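Local coordinates for cyclic pyranopterin monophosphate synthase 2 (Mycobacterium tuberculosis, PDB 4FDF), which probably catalyses the conversion of (8S)-3',8-cyclo-7,8-dihydroguanosine 5'-triphosphate to cyclic pyranopterin monophosphate, a step in molybdenum cofactor biosynthesis, at residues Val40-Leu45 against Asp150-His155; Leu60-Ala65 against Met138-Asp143; Thr93-Asp98 against Ala110-Thr115. One frame throughout, in Å; residues are numbered along the deposited sequence.

Interaction 1 of 3, residues Val40-Leu45 against Asp150-His155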
loop_
_atom_site.group_PDB
_atom_site.type_symbol
_atom_site.label_atom_id
_atom_site.label_comp_id
_atom_site.label_asym_id
_atom_site.label_seq_id
_atom_site.Cartn_x
_atom_site.Cartn_y
_atom_site.Cartn_z
ATOM N N VAL B 40 -24.627 3.442 -2.948
ATOM C CA VAL B 40 -24.945 2.709 -1.737
ATOM C C VAL B 40 -24.930 1.206 -2.025
ATOM O O VAL B 40 -25.559 0.720 -2.984
ATOM C CB VAL B 40 -26.338 3.129 -1.150
ATOM C CG1 VAL B 40 -26.597 2.443 0.205
ATOM C CG2 VAL B 40 -26.436 4.643 -0.999
ATOM N N ALA B 41 -24.216 0.477 -1.180
ATOM C CA ALA B 41 -24.147 -0.971 -1.276
ATOM C C ALA B 41 -24.504 -1.569 0.081
ATOM O O ALA B 41 -24.360 -0.902 1.102
ATOM C CB ALA B 41 -22.751 -1.401 -1.697
ATOM N N ALA B 42 -24.956 -2.822 0.083
ATOM C CA ALA B 42 -25.248 -3.540 1.333
ATOM C C ALA B 42 -24.717 -4.969 1.313
ATOM O O ALA B 42 -24.263 -5.474 0.268
ATOM C CB ALA B 42 -26.753 -3.538 1.617
ATOM N N GLY B 43 -24.780 -5.615 2.477
ATOM C CA GLY B 43 -24.308 -6.985 2.656
ATOM C C GLY B 43 -24.731 -7.439 4.035
ATOM O O GLY B 43 -25.173 -6.624 4.851
ATOM N N ILE B 44 -24.602 -8.732 4.305
ATOM C CA ILE B 44 -25.128 -9.294 5.547
ATOM C C ILE B 44 -24.222 -10.392 6.107
ATOM O O ILE B 44 -23.792 -11.289 5.386
ATOM C CB ILE B 44 -26.635 -9.740 5.395
ATOM C CG1 ILE B 44 -27.268 -10.072 6.749
ATOM C CG2 ILE B 44 -26.793 -10.897 4.438
ATOM C CD1 ILE B 44 -28.752 -10.430 6.663
ATOM N N LEU B 45 -23.913 -10.298 7.394
ATOM C CA LEU B 45 -23.217 -11.380 8.071
ATOM C C LEU B 45 -24.239 -12.264 8.798
ATOM O O LEU B 45 -24.939 -11.791 9.688
ATOM C CB LEU B 45 -22.200 -10.822 9.055
ATOM C CG LEU B 45 -21.331 -11.862 9.765
ATOM C CD1 LEU B 45 -20.248 -12.365 8.854
ATOM C CD2 LEU B 45 -20.726 -11.293 11.038
ATOM N N ASP B 150 -25.208 -11.805 0.347
ATOM C CA ASP B 150 -26.048 -10.775 -0.268
ATOM C C ASP B 150 -25.342 -9.405 -0.392
ATOM O O ASP B 150 -25.917 -8.352 -0.106
ATOM C CB ASP B 150 -27.375 -10.679 0.507
ATOM C CG ASP B 150 -28.562 -10.322 -0.374
ATOM O OD1 ASP B 150 -28.700 -10.871 -1.493
ATOM O OD2 ASP B 150 -29.387 -9.499 0.072
ATOM N N ILE B 151 -24.079 -9.436 -0.803
ATOM C CA ILE B 151 -23.360 -8.206 -1.104
ATOM C C ILE B 151 -23.814 -7.677 -2.464
ATOM O O ILE B 151 -23.665 -8.349 -3.474
ATOM C CB ILE B 151 -21.830 -8.417 -1.069
ATOM C CG1 ILE B 151 -21.396 -8.710 0.371
ATOM C CG2 ILE B 151 -21.093 -7.185 -1.664
ATOM C CD1 ILE B 151 -20.020 -9.332 0.504
ATOM N N ARG B 152 -24.361 -6.468 -2.485
ATOM C CA ARG B 152 -25.004 -5.964 -3.689
ATOM C C ARG B 152 -25.104 -4.442 -3.697
ATOM O O ARG B 152 -25.043 -3.783 -2.647
ATOM C CB ARG B 152 -26.401 -6.585 -3.834
ATOM C CG ARG B 152 -27.419 -6.014 -2.854
ATOM C CD ARG B 152 -28.267 -7.089 -2.189
ATOM N NE ARG B 152 -29.273 -6.479 -1.322
ATOM C CZ ARG B 152 -29.144 -6.278 -0.009
ATOM N NH1 ARG B 152 -28.053 -6.655 0.657
ATOM N NH2 ARG B 152 -30.133 -5.700 0.650
ATOM N N VAL B 153 -25.250 -3.890 -4.896
ATOM C CA VAL B 153 -25.493 -2.456 -5.056
ATOM C C VAL B 153 -26.967 -2.147 -4.809
ATOM O O VAL B 153 -27.857 -2.794 -5.365
ATOM C CB VAL B 153 -25.070 -1.955 -6.450
ATOM C CG1 VAL B 153 -25.464 -0.478 -6.652
ATOM C CG2 VAL B 153 -23.553 -2.156 -6.651
ATOM N N LEU B 154 -27.212 -1.157 -3.964
ATOM C CA LEU B 154 -28.570 -0.733 -3.629
ATOM C C LEU B 154 -29.042 0.463 -4.436
ATOM O O LEU B 154 -30.238 0.590 -4.725
ATOM C CB LEU B 154 -28.649 -0.386 -2.141
ATOM C CG LEU B 154 -29.260 -1.389 -1.164
ATOM C CD1 LEU B 154 -28.871 -2.838 -1.454
ATOM C CD2 LEU B 154 -28.921 -0.983 0.257
ATOM N N HIS B 155 -28.107 1.333 -4.802
ATOM C CA HIS B 155 -28.442 2.654 -5.299
ATOM C C HIS B 155 -27.225 3.336 -5.871
ATOM O O HIS B 155 -26.133 3.247 -5.297
ATOM C CB HIS B 155 -29.025 3.480 -4.149
ATOM C CG HIS B 155 -29.506 4.845 -4.550
ATOM N ND1 HIS B 155 -30.769 5.076 -4.959
ATOM C CD2 HIS B 155 -28.846 6.077 -4.586
ATOM C CE1 HIS B 155 -30.915 6.387 -5.247
ATOM N NE2 HIS B 155 -29.735 6.997 -5.022
#
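V40 faces both L154 and H155 in a classic beta bulge, set into the antiparallel pairing of strands 35-46 and 147-156. Backbone bonds define it: V40 O accepts from L154 N at 2.7 Å and, at a longer 3.2 Å, from H155 N, while V40 N donates almost straight to H155 O (169° at the hydrogen). Beyond the bulge, A42 and R152 form a regular hydrogen-bonded pair, and the non-hydrogen-bonded A41 and V153 between them turn their side chains to the face packed by L125 of helix 121-139.

Apolar packing gathers on the other face, where L154 CD2 reaches A42 CB at 3.6 Å and also meets V40 CG1. Farther along, I44 CG2 comes to 4.0 Å from D150 CB.

The polar group over this face is the R152 guanidinium, bent back along its own strand at chi2 (-135°) until NH1 lies 3.5 Å from A42 CB. L154 CD1 sits over one face of the group, toward its rim. D150 OD2 lies over the opposite face, an attraction of charges with no N-H directed at it. The guanidinium edge sets the rotation, as far as one bond can: NH1 donates in plane to D150 O at 2.8 Å.

Interaction 2 of 3, residues Leu60-Ala65 against Met138-Asp143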
loop_
_atom_site.group_PDB
_atom_site.type_symbol
_atom_site.label_atom_id
_atom_site.label_comp_id
_atom_site.label_asym_id
_atom_site.label_seq_id
_atom_site.Cartn_x
_atom_site.Cartn_y
_atom_site.Cartn_z
ATOM N N LEU B 60 -17.316 -9.504 23.310
ATOM C CA LEU B 60 -16.478 -10.247 22.363
ATOM C C LEU B 60 -15.026 -10.264 22.819
ATOM O O LEU B 60 -14.507 -9.233 23.268
ATOM C CB LEU B 60 -16.546 -9.641 20.962
ATOM C CG LEU B 60 -17.826 -9.835 20.164
ATOM C CD1 LEU B 60 -17.746 -9.008 18.884
ATOM C CD2 LEU B 60 -18.044 -11.315 19.857
ATOM N N PRO B 61 -14.359 -11.425 22.698
ATOM C CA PRO B 61 -12.963 -11.516 23.121
ATOM C C PRO B 61 -12.065 -10.471 22.448
ATOM O O PRO B 61 -11.219 -9.862 23.106
ATOM C CB PRO B 61 -12.560 -12.934 22.698
ATOM C CG PRO B 61 -13.844 -13.698 22.718
ATOM C CD PRO B 61 -14.873 -12.722 22.221
ATOM N N LYS B 62 -12.271 -10.240 21.160
ATOM C CA LYS B 62 -11.339 -9.419 20.397
ATOM C C LYS B 62 -11.624 -7.912 20.511
ATOM O O LYS B 62 -10.783 -7.089 20.158
ATOM C CB LYS B 62 -11.317 -9.888 18.944
ATOM C CG LYS B 62 -9.938 -10.253 18.442
ATOM C CD LYS B 62 -10.039 -11.346 17.399
ATOM C CE LYS B 62 -9.034 -11.152 16.284
ATOM N NZ LYS B 62 -9.239 -12.188 15.234
ATOM N N GLY B 63 -12.804 -7.563 21.017
ATOM C CA GLY B 63 -13.152 -6.169 21.283
ATOM C C GLY B 63 -14.385 -5.702 20.535
ATOM O O GLY B 63 -15.259 -6.504 20.203
ATOM N N ASP B 64 -14.454 -4.396 20.283
ATOM C CA ASP B 64 -15.598 -3.766 19.626
ATOM C C ASP B 64 -15.604 -4.087 18.129
ATOM O O ASP B 64 -14.941 -3.407 17.338
ATOM C CB ASP B 64 -15.570 -2.248 19.869
ATOM C CG ASP B 64 -16.853 -1.539 19.406
ATOM O OD1 ASP B 64 -17.620 -2.105 18.594
ATOM O OD2 ASP B 64 -17.092 -0.401 19.859
ATOM N N ALA B 65 -16.346 -5.131 17.756
ATOM C CA ALA B 65 -16.478 -5.542 16.358
ATOM C C ALA B 65 -16.977 -4.424 15.440
ATOM O O ALA B 65 -16.418 -4.221 14.362
ATOM C CB ALA B 65 -17.389 -6.744 16.234
ATOM N N MET B 138 -13.713 -10.711 13.935
ATOM C CA MET B 138 -13.994 -10.405 15.324
ATOM C C MET B 138 -14.837 -11.488 15.996
ATOM O O MET B 138 -14.812 -11.622 17.221
ATOM C CB MET B 138 -14.699 -9.044 15.450
ATOM C CG MET B 138 -13.957 -7.862 14.836
ATOM S SD MET B 138 -12.532 -7.261 15.766
ATOM C CE MET B 138 -11.340 -8.495 15.344
ATOM N N ILE B 139 -15.589 -12.248 15.201
ATOM C CA ILE B 139 -16.564 -13.185 15.761
ATOM C C ILE B 139 -16.249 -14.660 15.503
ATOM O O ILE B 139 -16.904 -15.532 16.071
ATOM C CB ILE B 139 -18.043 -12.840 15.338
ATOM C CG1 ILE B 139 -18.323 -13.205 13.874
ATOM C CG2 ILE B 139 -18.372 -11.373 15.602
ATOM C CD1 ILE B 139 -19.060 -14.511 13.710
ATOM N N LYS B 140 -15.254 -14.939 14.661
ATOM C CA LYS B 140 -15.007 -16.319 14.209
ATOM C C LYS B 140 -14.658 -17.317 15.326
ATOM O O LYS B 140 -14.777 -18.522 15.133
ATOM C CB LYS B 140 -13.964 -16.372 13.082
ATOM C CG LYS B 140 -12.549 -15.912 13.461
ATOM C CD LYS B 140 -11.623 -16.053 12.273
ATOM C CE LYS B 140 -10.172 -16.035 12.692
ATOM N NZ LYS B 140 -9.747 -14.717 13.180
ATOM N N ALA B 141 -14.234 -16.812 16.479
ATOM C CA ALA B 141 -13.896 -17.664 17.622
ATOM C C ALA B 141 -15.141 -18.145 18.387
ATOM O O ALA B 141 -15.111 -19.200 19.024
ATOM C CB ALA B 141 -12.921 -16.948 18.561
ATOM N N VAL B 142 -16.220 -17.362 18.320
ATOM C CA VAL B 142 -17.515 -17.729 18.899
ATOM C C VAL B 142 -18.392 -18.463 17.879
ATOM O O VAL B 142 -19.088 -19.418 18.227
ATOM C CB VAL B 142 -18.277 -16.487 19.439
ATOM C CG1 VAL B 142 -19.578 -16.892 20.121
ATOM C CG2 VAL B 142 -17.407 -15.683 20.391
ATOM N N ASP B 143 -18.357 -18.014 16.626
ATOM C CA ASP B 143 -19.137 -18.628 15.546
ATOM C C ASP B 143 -18.323 -18.708 14.241
ATOM O O ASP B 143 -18.457 -17.844 13.375
ATOM C CB ASP B 143 -20.449 -17.847 15.345
ATOM C CG ASP B 143 -21.349 -18.442 14.263
ATOM O OD1 ASP B 143 -21.310 -19.666 14.038
ATOM O OD2 ASP B 143 -22.108 -17.673 13.639
#
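M138 bends at chi2 (-75°) and again at chi3 (77°), which carries CE round to K62, whose own chain is kinked at chi2 and chi3. The two side chains cross at about a right angle, so that the M138 methyl lies against the whole aliphatic run of the lysine, from CB to CE, with its nearest approach to K62 CE at 3.6 Å. At its base M138 is packed as well: its CB is 3.6 Å from A65 CB, and its CG is nearest to A65 CA. This joins the end of helix 121-139 to the loop between helices 49-57 and 65-83, just where D64 takes the N-cap position of the latter and bonds to A67 N.

L60 lies side by side with I139, its CD1 4.1 Å from I139 CG2. V142 CG2 makes looser contacts with L60 CD2 and P61 CD. The turn bearing V142 is drawn together by I139 O, which accepts from both V142 N and D143 N. L86 of the second subunit packs on both K62 and M138.

K62 NZ and K140 NZ are 3.3 Å apart, two donors with no bond between them. No hydrogen bond crosses between the segments, so the contact itself rests on apolar packing. D137 draws both ammonium groups into salt bridges, K62 at OD2 and K140 at OD1, which probably accounts for their closeness.

Interaction 3 of 3, residues Thr93-Asp98 against Ala110-Thr115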
loop_
_atom_site.group_PDB
_atom_site.type_symbol
_atom_site.label_atom_id
_atom_site.label_comp_id
_atom_site.label_asym_id
_atom_site.label_seq_id
_atom_site.Cartn_x
_atom_site.Cartn_y
_atom_site.Cartn_z
ATOM N N THR B 93 -15.191 11.935 -1.605
ATOM C CA THR B 93 -15.520 13.077 -0.754
ATOM C C THR B 93 -16.220 12.696 0.546
ATOM O O THR B 93 -16.360 13.531 1.446
ATOM C CB THR B 93 -16.324 14.171 -1.509
ATOM O OG1 THR B 93 -17.296 13.572 -2.381
ATOM C CG2 THR B 93 -15.382 15.068 -2.333
ATOM N N GLY B 94 -16.645 11.440 0.658
ATOM C CA GLY B 94 -17.268 10.958 1.895
ATOM C C GLY B 94 -17.594 9.476 1.870
ATOM O O GLY B 94 -17.922 8.929 0.814
ATOM N N VAL B 95 -17.487 8.840 3.040
ATOM C CA VAL B 95 -17.703 7.401 3.212
ATOM C C VAL B 95 -18.361 7.122 4.558
ATOM O O VAL B 95 -17.799 7.444 5.604
ATOM C CB VAL B 95 -16.373 6.573 3.177
ATOM C CG1 VAL B 95 -16.681 5.068 3.196
ATOM C CG2 VAL B 95 -15.504 6.925 1.962
ATOM N N ASP B 96 -19.546 6.520 4.524
ATOM C CA ASP B 96 -20.205 6.049 5.739
ATOM C C ASP B 96 -20.405 4.543 5.705
ATOM O O ASP B 96 -20.683 3.960 4.646
ATOM C CB ASP B 96 -21.546 6.751 5.940
ATOM C CG ASP B 96 -21.383 8.196 6.342
ATOM O OD1 ASP B 96 -21.457 9.068 5.458
ATOM O OD2 ASP B 96 -21.158 8.466 7.541
ATOM N N VAL B 97 -20.238 3.919 6.869
ATOM C CA VAL B 97 -20.561 2.514 7.063
ATOM C C VAL B 97 -21.531 2.415 8.238
ATOM O O VAL B 97 -21.205 2.829 9.359
ATOM C CB VAL B 97 -19.294 1.638 7.321
ATOM C CG1 VAL B 97 -19.681 0.172 7.580
ATOM C CG2 VAL B 97 -18.313 1.727 6.144
ATOM N N ASP B 98 -22.722 1.877 7.973
ATOM C CA ASP B 98 -23.729 1.690 9.008
ATOM C C ASP B 98 -24.043 0.209 9.232
ATOM O O ASP B 98 -23.943 -0.605 8.307
ATOM C CB ASP B 98 -25.012 2.463 8.666
ATOM C CG ASP B 98 -24.783 3.972 8.561
ATOM O OD1 ASP B 98 -24.056 4.548 9.408
ATOM O OD2 ASP B 98 -25.344 4.587 7.626
ATOM N N ALA B 110 -22.903 0.609 3.130
ATOM C CA ALA B 110 -21.894 1.618 2.850
ATOM C C ALA B 110 -22.407 2.670 1.870
ATOM O O ALA B 110 -22.991 2.343 0.837
ATOM C CB ALA B 110 -20.604 0.981 2.345
ATOM N N THR B 111 -22.199 3.934 2.227
ATOM C CA THR B 111 -22.587 5.075 1.400
ATOM C C THR B 111 -21.316 5.820 1.026
ATOM O O THR B 111 -20.535 6.205 1.903
ATOM C CB THR B 111 -23.586 6.000 2.153
ATOM O OG1 THR B 111 -24.800 5.280 2.384
ATOM C CG2 THR B 111 -23.905 7.259 1.352
ATOM N N VAL B 112 -21.092 5.974 -0.277
ATOM C CA VAL B 112 -19.878 6.599 -0.794
ATOM C C VAL B 112 -20.273 7.789 -1.651
ATOM O O VAL B 112 -21.199 7.700 -2.464
ATOM C CB VAL B 112 -19.005 5.608 -1.631
ATOM C CG1 VAL B 112 -17.765 6.318 -2.208
ATOM C CG2 VAL B 112 -18.548 4.422 -0.780
ATOM N N ARG B 113 -19.582 8.904 -1.454
ATOM C CA ARG B 113 -19.790 10.099 -2.267
ATOM C C ARG B 113 -18.485 10.536 -2.926
ATOM O O ARG B 113 -17.391 10.402 -2.340
ATOM C CB ARG B 113 -20.418 11.232 -1.437
ATOM C CG ARG B 113 -21.885 10.968 -1.032
ATOM C CD ARG B 113 -22.350 11.787 0.186
ATOM N NE ARG B 113 -21.456 11.631 1.340
ATOM C CZ ARG B 113 -21.715 10.915 2.437
ATOM N NH1 ARG B 113 -22.873 10.268 2.589
ATOM N NH2 ARG B 113 -20.805 10.857 3.403
ATOM N N SER B 114 -18.610 11.033 -4.157
ATOM C CA SER B 114 -17.467 11.483 -4.946
ATOM C C SER B 114 -17.850 12.465 -6.053
ATOM O O SER B 114 -18.921 12.361 -6.661
ATOM C CB SER B 114 -16.752 10.291 -5.577
ATOM O OG SER B 114 -15.690 10.727 -6.407
ATOM N N THR B 115 -16.951 13.410 -6.311
ATOM C CA THR B 115 -17.057 14.286 -7.466
ATOM C C THR B 115 -16.024 13.821 -8.475
ATOM O O THR B 115 -14.850 14.189 -8.367
ATOM C CB THR B 115 -16.779 15.749 -7.082
ATOM O OG1 THR B 115 -17.589 16.104 -5.958
ATOM C CG2 THR B 115 -17.080 16.690 -8.260
HETATM O O HOH W 1 -24.182 3.854 4.964
#
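T93-D98 and A110-T115 are paired as the two antiparallel strands of a beta hairpin, strands 92-101 and 105-116, at one side of the sheet. G94 with R113 and D96 with T111 are the hydrogen-bonded pairs; D96 N, for example, donates to T111 O at 2.8 Å and 170°. V95 with V112 and V97 with A110 alternate with them and point to the helices: V95 and V97 pack on I74 of helix 65-83, A110 and V112 on helix 121-139, where V112 meets E123, a predicted substrate-binding residue.

The other face carries the salt bridge. R113 turns at chi3 (-53°), bringing its guanidinium across to D96 on the neighbouring strand. NH2 donates to D96 OD1 at 2.8 Å, in the guanidinium plane and nearly along the oxygen's C-O axis, and NH1 adds a weak bond to that oxygen. Carboxylate and guanidinium planes are 59° apart, and both donors go to the one oxygen OD1. R113 NE is engaged by D28 of the third subunit. The guanidinium passes close to G94: R113 NH2 lies 3.8 Å from G94 C, crowding the spot where a side chain would begin.

A water bridges T111 OG1 and D98 OD2, 3.0 Å from each. At the opposite end T93 N and G94 N reach R113 O from the same face of its plane, at 2.8 and 3.3 Å, and T93 OG1 adds a weak bond. T93 and G94 thus both face R113, the classic beta bulge at the start of this hairpin.

How the interactions relate
Interactions 1 and 3 belong to one antiparallel sheet: strand 35-46 lies beside strand 105-116, and A41 O and A110 N, 2.9 Å apart, probably form a hydrogen bond between them. Both contacts are built on backbone bonds and contain a bulge, but interaction 3 is the more buried, and its arginine bridges the strands whereas that of interaction 1 turns back to its own. Interaction 2 lies farther from the chain's centre, where a helix end meets a loop with apolar packing and no hydrogen bond across; it meets interaction 1 through L45 CD2 and I139 CG1. Interactions 1 and 2 border the second subunit, interaction 3 the third.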